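Local coordinates for protein argonaute (Marinitoga piezophila, PDB 5I4A) that uses short guide RNAs with a 5'-hydroxyl end to find complementary single-stranded DNA or RNA targets and cleaves them, at residues L557-I562 with Y572-L577; T549-Y554 with T568-P573. All coordinates share one frame; numbering follows the deposited sequence.

Both contacts lie in the PIWI domain, which has the RNase H fold, and their centres are about 8 Å apart. Along the chain the order is 549-554, then 557-562, then 568-573 running into 572-577, so the two contacts share Tyr572 and Pro573. Strands 560-565 and 568-571 are antiparallel neighbours in the mixed sheet of this domain, joined directly by a turn, and Ile562 N lies 2.7 Å from Ile570 O where the contacts meet. Contact 1 closes the end of this strand pair and continues toward the guide RNA, whereas contact 2 lays the preceding loop against strand 568-571. Tyr572 therefore ties three successive pieces of the domain together.

Contact 1. Residues L557-I562 with Y572-L577; sequences LKEWII and YPKTFL. With nucleotides of chain B.
Tyr572 is joined to Glu559 and Trp560 of 557-562 by two backbone hydrogen bonds. Tyr572 N donates to Trp560 O over 3.1 Å, with 158° at the hydrogen. Tyr572 O accepts from Glu559 N at 2.5 Å, shorter than usual, so the exact length is doubtful. Leu557 O is satisfied by Trp560 N, which closes the type II turn, and Leu557 N by Gln579. The phenol ring continues the contact, with Leu557 CB over one face, 4.0 Å from the ring centroid and 22° off the normal, a CH-pi arrangement. Leu557 CD1 reaches the CE1 and CZ rim, and Ile562 CD1 meets CE1 at 3.9 Å. With CG beside the backbone N (chi1 -64°), the ring is swung alongside Leu557, and its hydroxyl is taken up by Ile551 O. Cutting the phenol back to an alanine here is likely to open a gap beside Leu557 and Ile562 and leave Ile551 O without this donor. The Lys558 chain runs alongside 572-577, its CE touching Thr575 O without hydrogen bonding. Glu559 and Lys574 run side by side through their aliphatic parts, CG to CB at 3.6 Å; their charged ends, OE2 and NZ, are 4.9 Å apart and form no salt bridge. Lys574 NZ instead bonds Asn616. Thr575 OG1, 2.7 Å from Lys574 O and above its carbonyl plane, also pairs with Pro573 O, so neither is clearly its sole acceptor. Phe576 CZ approaches O2' of guide nucleotide A4 of chain B. The turn leads into strand 560-565, between strands 264-266 and 568-571, and helix 595-605 packs on Ile561.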
loop_
_atom_site.group_PDB
_atom_site.type_symbol
_atom_site.label_atom_id
_atom_site.label_comp_id
_atom_site.label_asym_id
_atom_site.label_seq_id
_atom_site.Cartn_x
_atom_site.Cartn_y
_atom_site.Cartn_z
ATOM N N LEU A 557 10.085 5.389 -15.465
ATOM C CA LEU A 557 9.541 6.604 -14.876
ATOM C C LEU A 557 9.930 6.763 -13.412
ATOM O O LEU A 557 9.401 7.649 -12.733
ATOM C CB LEU A 557 8.016 6.614 -15.019
ATOM C CG LEU A 557 7.493 6.459 -16.448
ATOM C CD1 LEU A 557 6.002 6.175 -16.446
ATOM C CD2 LEU A 557 7.800 7.703 -17.258
ATOM N N LYS A 558 10.837 5.927 -12.909
ATOM C CA LYS A 558 11.219 6.000 -11.506
ATOM C C LYS A 558 11.847 7.352 -11.196
ATOM O O LYS A 558 12.697 7.845 -11.946
ATOM C CB LYS A 558 12.186 4.868 -11.155
ATOM C CG LYS A 558 11.640 3.468 -11.415
ATOM C CD LYS A 558 12.237 2.468 -10.436
ATOM C CE LYS A 558 12.072 1.036 -10.917
ATOM N NZ LYS A 558 13.061 0.697 -11.979
ATOM N N GLU A 559 11.407 7.952 -10.088
ATOM C CA GLU A 559 11.797 9.277 -9.610
ATOM C C GLU A 559 11.262 10.404 -10.486
ATOM O O GLU A 559 11.702 11.551 -10.347
ATOM C CB GLU A 559 13.319 9.404 -9.464
ATOM C CG GLU A 559 13.922 8.350 -8.540
ATOM C CD GLU A 559 15.424 8.481 -8.393
ATOM O OE1 GLU A 559 16.156 7.602 -8.897
ATOM O OE2 GLU A 559 15.874 9.468 -7.775
ATOM N N TRP A 560 10.313 10.117 -11.372
ATOM C CA TRP A 560 9.678 11.124 -12.206
ATOM C C TRP A 560 8.278 11.438 -11.695
ATOM O O TRP A 560 7.576 10.567 -11.176
ATOM C CB TRP A 560 9.592 10.661 -13.662
ATOM C CG TRP A 560 10.877 10.786 -14.401
ATOM C CD1 TRP A 560 11.883 9.865 -14.468
ATOM C CD2 TRP A 560 11.305 11.906 -15.182
ATOM N NE1 TRP A 560 12.910 10.343 -15.245
ATOM C CE2 TRP A 560 12.579 11.595 -15.696
ATOM C CE3 TRP A 560 10.733 13.142 -15.498
ATOM C CZ2 TRP A 560 13.290 12.475 -16.508
ATOM C CZ3 TRP A 560 11.441 14.014 -16.304
ATOM C CH2 TRP A 560 12.705 13.677 -16.800
ATOM N N ILE A 561 7.882 12.699 -11.849
ATOM C CA ILE A 561 6.526 13.152 -11.562
ATOM C C ILE A 561 5.863 13.503 -12.887
ATOM O O ILE A 561 6.371 14.343 -13.640
ATOM C CB ILE A 561 6.513 14.352 -10.602
ATOM C CG1 ILE A 561 7.041 13.947 -9.226
ATOM C CG2 ILE A 561 5.107 14.922 -10.482
ATOM C CD1 ILE A 561 6.800 14.992 -8.152
ATOM N N ILE A 562 4.735 12.861 -13.170
ATOM C CA ILE A 562 4.019 13.028 -14.429
ATOM C C ILE A 562 2.705 13.740 -14.150
ATOM O O ILE A 562 1.978 13.373 -13.220
ATOM C CB ILE A 562 3.780 11.675 -15.118
ATOM C CG1 ILE A 562 5.117 11.047 -15.516
ATOM C CG2 ILE A 562 2.872 11.833 -16.330
ATOM C CD1 ILE A 562 4.985 9.657 -16.086
ATOM N N TYR A 572 6.479 8.250 -9.432
ATOM C CA TYR A 572 6.985 6.883 -9.344
ATOM C C TYR A 572 8.224 6.913 -8.463
ATOM O O TYR A 572 9.309 7.304 -8.928
ATOM C CB TYR A 572 7.307 6.327 -10.731
ATOM C CG TYR A 572 6.089 6.197 -11.625
ATOM C CD1 TYR A 572 5.554 7.305 -12.270
ATOM C CD2 TYR A 572 5.473 4.966 -11.821
ATOM C CE1 TYR A 572 4.441 7.194 -13.081
ATOM C CE2 TYR A 572 4.359 4.843 -12.629
ATOM C CZ TYR A 572 3.847 5.961 -13.259
ATOM O OH TYR A 572 2.739 5.849 -14.068
ATOM N N PRO A 573 8.115 6.536 -7.193
ATOM C CA PRO A 573 9.255 6.668 -6.281
ATOM C C PRO A 573 10.361 5.683 -6.623
ATOM O O PRO A 573 10.141 4.646 -7.253
ATOM C CB PRO A 573 8.648 6.364 -4.907
ATOM C CG PRO A 573 7.484 5.469 -5.213
ATOM C CD PRO A 573 6.940 5.938 -6.534
ATOM N N LYS A 574 11.575 6.032 -6.196
ATOM C CA LYS A 574 12.719 5.165 -6.440
ATOM C C LYS A 574 12.520 3.827 -5.742
ATOM O O LYS A 574 12.112 3.765 -4.578
ATOM C CB LYS A 574 14.012 5.824 -5.960
ATOM C CG LYS A 574 15.254 4.993 -6.256
ATOM C CD LYS A 574 16.542 5.786 -6.078
ATOM C CE LYS A 574 16.978 5.847 -4.621
ATOM N NZ LYS A 574 16.037 6.635 -3.775
ATOM N N THR A 575 12.798 2.749 -6.470
ATOM C CA THR A 575 12.575 1.402 -5.969
ATOM C C THR A 575 13.474 0.448 -6.742
ATOM O O THR A 575 13.670 0.616 -7.949
ATOM C CB THR A 575 11.101 0.993 -6.118
ATOM O OG1 THR A 575 10.257 1.983 -5.516
ATOM C CG2 THR A 575 10.839 -0.332 -5.446
ATOM N N PHE A 576 14.032 -0.536 -6.042
ATOM C CA PHE A 576 14.761 -1.615 -6.693
ATOM C C PHE A 576 13.850 -2.769 -7.097
ATOM O O PHE A 576 14.344 -3.783 -7.598
ATOM C CB PHE A 576 15.892 -2.127 -5.787
ATOM C CG PHE A 576 15.436 -2.561 -4.421
ATOM C CD1 PHE A 576 15.361 -1.651 -3.379
ATOM C CD2 PHE A 576 15.094 -3.882 -4.175
ATOM C CE1 PHE A 576 14.946 -2.046 -2.121
ATOM C CE2 PHE A 576 14.680 -4.284 -2.917
ATOM C CZ PHE A 576 14.601 -3.362 -1.891
ATOM N N LEU A 577 12.542 -2.635 -6.895
ATOM C CA LEU A 577 11.550 -3.604 -7.328
ATOM C C LEU A 577 10.888 -3.114 -8.618
ATOM O O LEU A 577 11.455 -2.295 -9.351
ATOM C CB LEU A 577 10.517 -3.839 -6.217
ATOM C CG LEU A 577 10.906 -4.500 -4.894
ATOM C CD1 LEU A 577 11.515 -3.496 -3.936
ATOM C CD2 LEU A 577 9.688 -5.163 -4.265
ATOM P P A B 4 11.278 -0.894 5.526
ATOM O OP1 A B 4 10.605 0.390 5.199
ATOM O OP2 A B 4 10.817 -1.702 6.684
ATOM O "O5'" A B 4 11.248 -1.806 4.221
ATOM C "C5'" A B 4 11.767 -1.325 2.991
ATOM C "C4'" A B 4 11.977 -2.440 2.000
ATOM O "O4'" A B 4 12.985 -3.362 2.489
ATOM C "C3'" A B 4 10.779 -3.334 1.724
ATOM O "O3'" A B 4 9.839 -2.751 0.838
ATOM C "C2'" A B 4 11.437 -4.591 1.173
ATOM O "O2'" A B 4 11.811 -4.412 -0.184
ATOM C "C1'" A B 4 12.705 -4.667 2.021
ATOM N N9 A B 4 12.537 -5.570 3.173
ATOM C C8 A B 4 12.233 -5.242 4.472
ATOM N N7 A B 4 12.152 -6.281 5.269
ATOM C C5 A B 4 12.416 -7.365 4.439
ATOM C C6 A B 4 12.474 -8.748 4.679
ATOM N N6 A B 4 12.269 -9.298 5.880
ATOM N N1 A B 4 12.758 -9.559 3.635
ATOM C C2 A B 4 12.969 -9.007 2.433
ATOM N N3 A B 4 12.937 -7.721 2.083
ATOM C C4 A B 4 12.650 -6.942 3.144
#

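Contact 2. Residues T549-Y554 with T568-P573; sequences TNINSY and TYIYYP
Ile551 and Asn552 approach the side chains of Ile570 and Tyr572 where the loop after strand 539-546 passes over strand 568-571 in the RNase H fold of the PIWI domain. The backbones stay well apart, with Ile551 and Ile570, the nearest pair, 8.4 Å from CA to CA, so side chains bridge the interval. The two isoleucines are set at a slant to each other. Ile570 CD1 makes the apolar contact, lying 3.6 Å from Ile551 CD1 and equally close to CB and CG2, so a single methyl rests against the branched side of its partner. Its position follows from an extended outer chain (chi2 179°), which carries CD1 out from the strand to the loop. Thr549 CG2 adds a looser touch on Ile570 CG2 at 4.3 Å. Ile551 and Glu583 also pack together, which brings strand 582-589 to the same site.

Tyr572 crosses the Ile551 side chain at about a right angle and sends its hydroxyl past it to the main chain. Asn552 meets the ring obliquely, its amide plane turned 43° from the ring plane, with OD1 3.7 Å from CE2. Both polar ends of this amide have hydrogen-bond partners: OD1 accepts from Ser553 N at 2.9 Å, and ND2 donates to Gln579 O. These two bonds probably restrict rotation of the amide beside the ring. Thr549 OG1 pairs with Glu583, beyond the two segments. The one hydrogen bond across the contact runs from Tyr572 OH to Ile551 O at 2.7 Å, with the oxygen acceptor near the plane of the ring but the hydroxyl 54° out of the carbonyl plane.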
loop_
_atom_site.group_PDB
_atom_site.type_symbol
_atom_site.label_atom_id
_atom_site.label_comp_id
_atom_site.label_asym_id
_atom_site.label_seq_id
_atom_site.Cartn_x
_atom_site.Cartn_y
_atom_site.Cartn_z
ATOM N N THR A 549 -2.274 2.954 -8.199
ATOM C CA THR A 549 -2.679 3.433 -9.513
ATOM C C THR A 549 -2.263 2.435 -10.588
ATOM O O THR A 549 -1.206 1.798 -10.500
ATOM C CB THR A 549 -2.087 4.814 -9.811
ATOM O OG1 THR A 549 -2.599 5.295 -11.060
ATOM C CG2 THR A 549 -0.579 4.756 -9.893
ATOM N N ASN A 550 -3.118 2.285 -11.595
ATOM C CA ASN A 550 -2.900 1.347 -12.686
ATOM C C ASN A 550 -2.176 1.980 -13.869
ATOM O O ASN A 550 -1.864 1.279 -14.838
ATOM C CB ASN A 550 -4.245 0.776 -13.149
ATOM C CG ASN A 550 -4.103 -0.545 -13.868
ATOM O OD1 ASN A 550 -3.447 -1.462 -13.379
ATOM N ND2 ASN A 550 -4.714 -0.650 -15.043
ATOM N N ILE A 551 -1.906 3.279 -13.814
ATOM C CA ILE A 551 -1.246 3.975 -14.913
ATOM C C ILE A 551 0.251 3.718 -14.833
ATOM O O ILE A 551 0.884 3.968 -13.799
ATOM C CB ILE A 551 -1.557 5.478 -14.866
ATOM C CG1 ILE A 551 -3.064 5.706 -14.993
ATOM C CG2 ILE A 551 -0.787 6.217 -15.956
ATOM C CD1 ILE A 551 -3.510 7.110 -14.642
ATOM N N ASN A 552 0.824 3.221 -15.923
ATOM C CA ASN A 552 2.228 2.837 -15.913
ATOM C C ASN A 552 2.765 2.933 -17.338
ATOM O O ASN A 552 2.156 3.571 -18.203
ATOM C CB ASN A 552 2.383 1.435 -15.298
ATOM C CG ASN A 552 3.637 1.304 -14.466
ATOM O OD1 ASN A 552 4.670 1.890 -14.787
ATOM N ND2 ASN A 552 3.553 0.540 -13.385
ATOM N N SER A 553 3.905 2.290 -17.583
ATOM C CA SER A 553 4.603 2.405 -18.857
ATOM C C SER A 553 5.710 1.366 -18.915
ATOM O O SER A 553 6.198 0.894 -17.884
ATOM C CB SER A 553 5.193 3.803 -19.043
ATOM O OG SER A 553 6.135 3.819 -20.102
ATOM N N TYR A 554 6.111 1.024 -20.139
ATOM C CA TYR A 554 7.333 0.253 -20.331
ATOM C C TYR A 554 8.580 1.124 -20.264
ATOM O O TYR A 554 9.683 0.590 -20.107
ATOM C CB TYR A 554 7.294 -0.510 -21.662
ATOM C CG TYR A 554 6.870 0.306 -22.866
ATOM C CD1 TYR A 554 7.758 1.169 -23.499
ATOM C CD2 TYR A 554 5.586 0.192 -23.386
ATOM C CE1 TYR A 554 7.373 1.909 -24.605
ATOM C CE2 TYR A 554 5.195 0.924 -24.492
ATOM C CZ TYR A 554 6.091 1.783 -25.096
ATOM O OH TYR A 554 5.703 2.515 -26.195
ATOM N N THR A 568 -4.228 16.508 -11.194
ATOM C CA THR A 568 -3.914 15.097 -11.000
ATOM C C THR A 568 -2.503 14.815 -11.491
ATOM O O THR A 568 -2.189 15.062 -12.660
ATOM C CB THR A 568 -4.924 14.207 -11.728
ATOM O OG1 THR A 568 -6.231 14.779 -11.602
ATOM C CG2 THR A 568 -4.944 12.818 -11.113
ATOM N N TYR A 569 -1.662 14.291 -10.600
ATOM C CA TYR A 569 -0.292 13.923 -10.922
ATOM C C TYR A 569 -0.034 12.484 -10.496
ATOM O O TYR A 569 -0.774 11.903 -9.699
ATOM C CB TYR A 569 0.730 14.839 -10.231
ATOM C CG TYR A 569 0.770 16.264 -10.737
ATOM C CD1 TYR A 569 -0.272 17.142 -10.478
ATOM C CD2 TYR A 569 1.865 16.739 -11.449
ATOM C CE1 TYR A 569 -0.236 18.447 -10.928
ATOM C CE2 TYR A 569 1.911 18.047 -11.903
ATOM C CZ TYR A 569 0.858 18.894 -11.638
ATOM O OH TYR A 569 0.899 20.194 -12.085
ATOM N N ILE A 570 1.040 11.917 -11.039
ATOM C CA ILE A 570 1.532 10.602 -10.647
ATOM C C ILE A 570 3.032 10.705 -10.452
ATOM O O ILE A 570 3.741 11.198 -11.336
ATOM C CB ILE A 570 1.222 9.519 -11.698
ATOM C CG1 ILE A 570 -0.256 9.503 -12.051
ATOM C CG2 ILE A 570 1.650 8.146 -11.194
ATOM C CD1 ILE A 570 -0.589 8.474 -13.095
ATOM N N TYR A 571 3.520 10.240 -9.308
ATOM C CA TYR A 571 4.951 10.084 -9.119
ATOM C C TYR A 571 5.286 8.608 -8.970
ATOM O O TYR A 571 4.480 7.811 -8.478
ATOM C CB TYR A 571 5.467 10.895 -7.919
ATOM C CG TYR A 571 5.135 10.360 -6.542
ATOM C CD1 TYR A 571 5.898 9.353 -5.960
ATOM C CD2 TYR A 571 4.091 10.898 -5.801
ATOM C CE1 TYR A 571 5.609 8.873 -4.695
ATOM C CE2 TYR A 571 3.797 10.427 -4.533
ATOM C CZ TYR A 571 4.558 9.414 -3.986
ATOM O OH TYR A 571 4.270 8.941 -2.726
ATOM N N TYR A 572 6.479 8.250 -9.432
ATOM C CA TYR A 572 6.985 6.883 -9.344
ATOM C C TYR A 572 8.224 6.913 -8.463
ATOM O O TYR A 572 9.309 7.304 -8.928
ATOM C CB TYR A 572 7.307 6.327 -10.731
ATOM C CG TYR A 572 6.089 6.197 -11.625
ATOM C CD1 TYR A 572 5.554 7.305 -12.270
ATOM C CD2 TYR A 572 5.473 4.966 -11.821
ATOM C CE1 TYR A 572 4.441 7.194 -13.081
ATOM C CE2 TYR A 572 4.359 4.843 -12.629
ATOM C CZ TYR A 572 3.847 5.961 -13.259
ATOM O OH TYR A 572 2.739 5.849 -14.068
ATOM N N PRO A 573 8.115 6.536 -7.193
ATOM C CA PRO A 573 9.255 6.668 -6.281
ATOM C C PRO A 573 10.361 5.683 -6.623
ATOM O O PRO A 573 10.141 4.646 -7.253
ATOM C CB PRO A 573 8.648 6.364 -4.907
ATOM C CG PRO A 573 7.484 5.469 -5.213
ATOM C CD PRO A 573 6.940 5.938 -6.534
#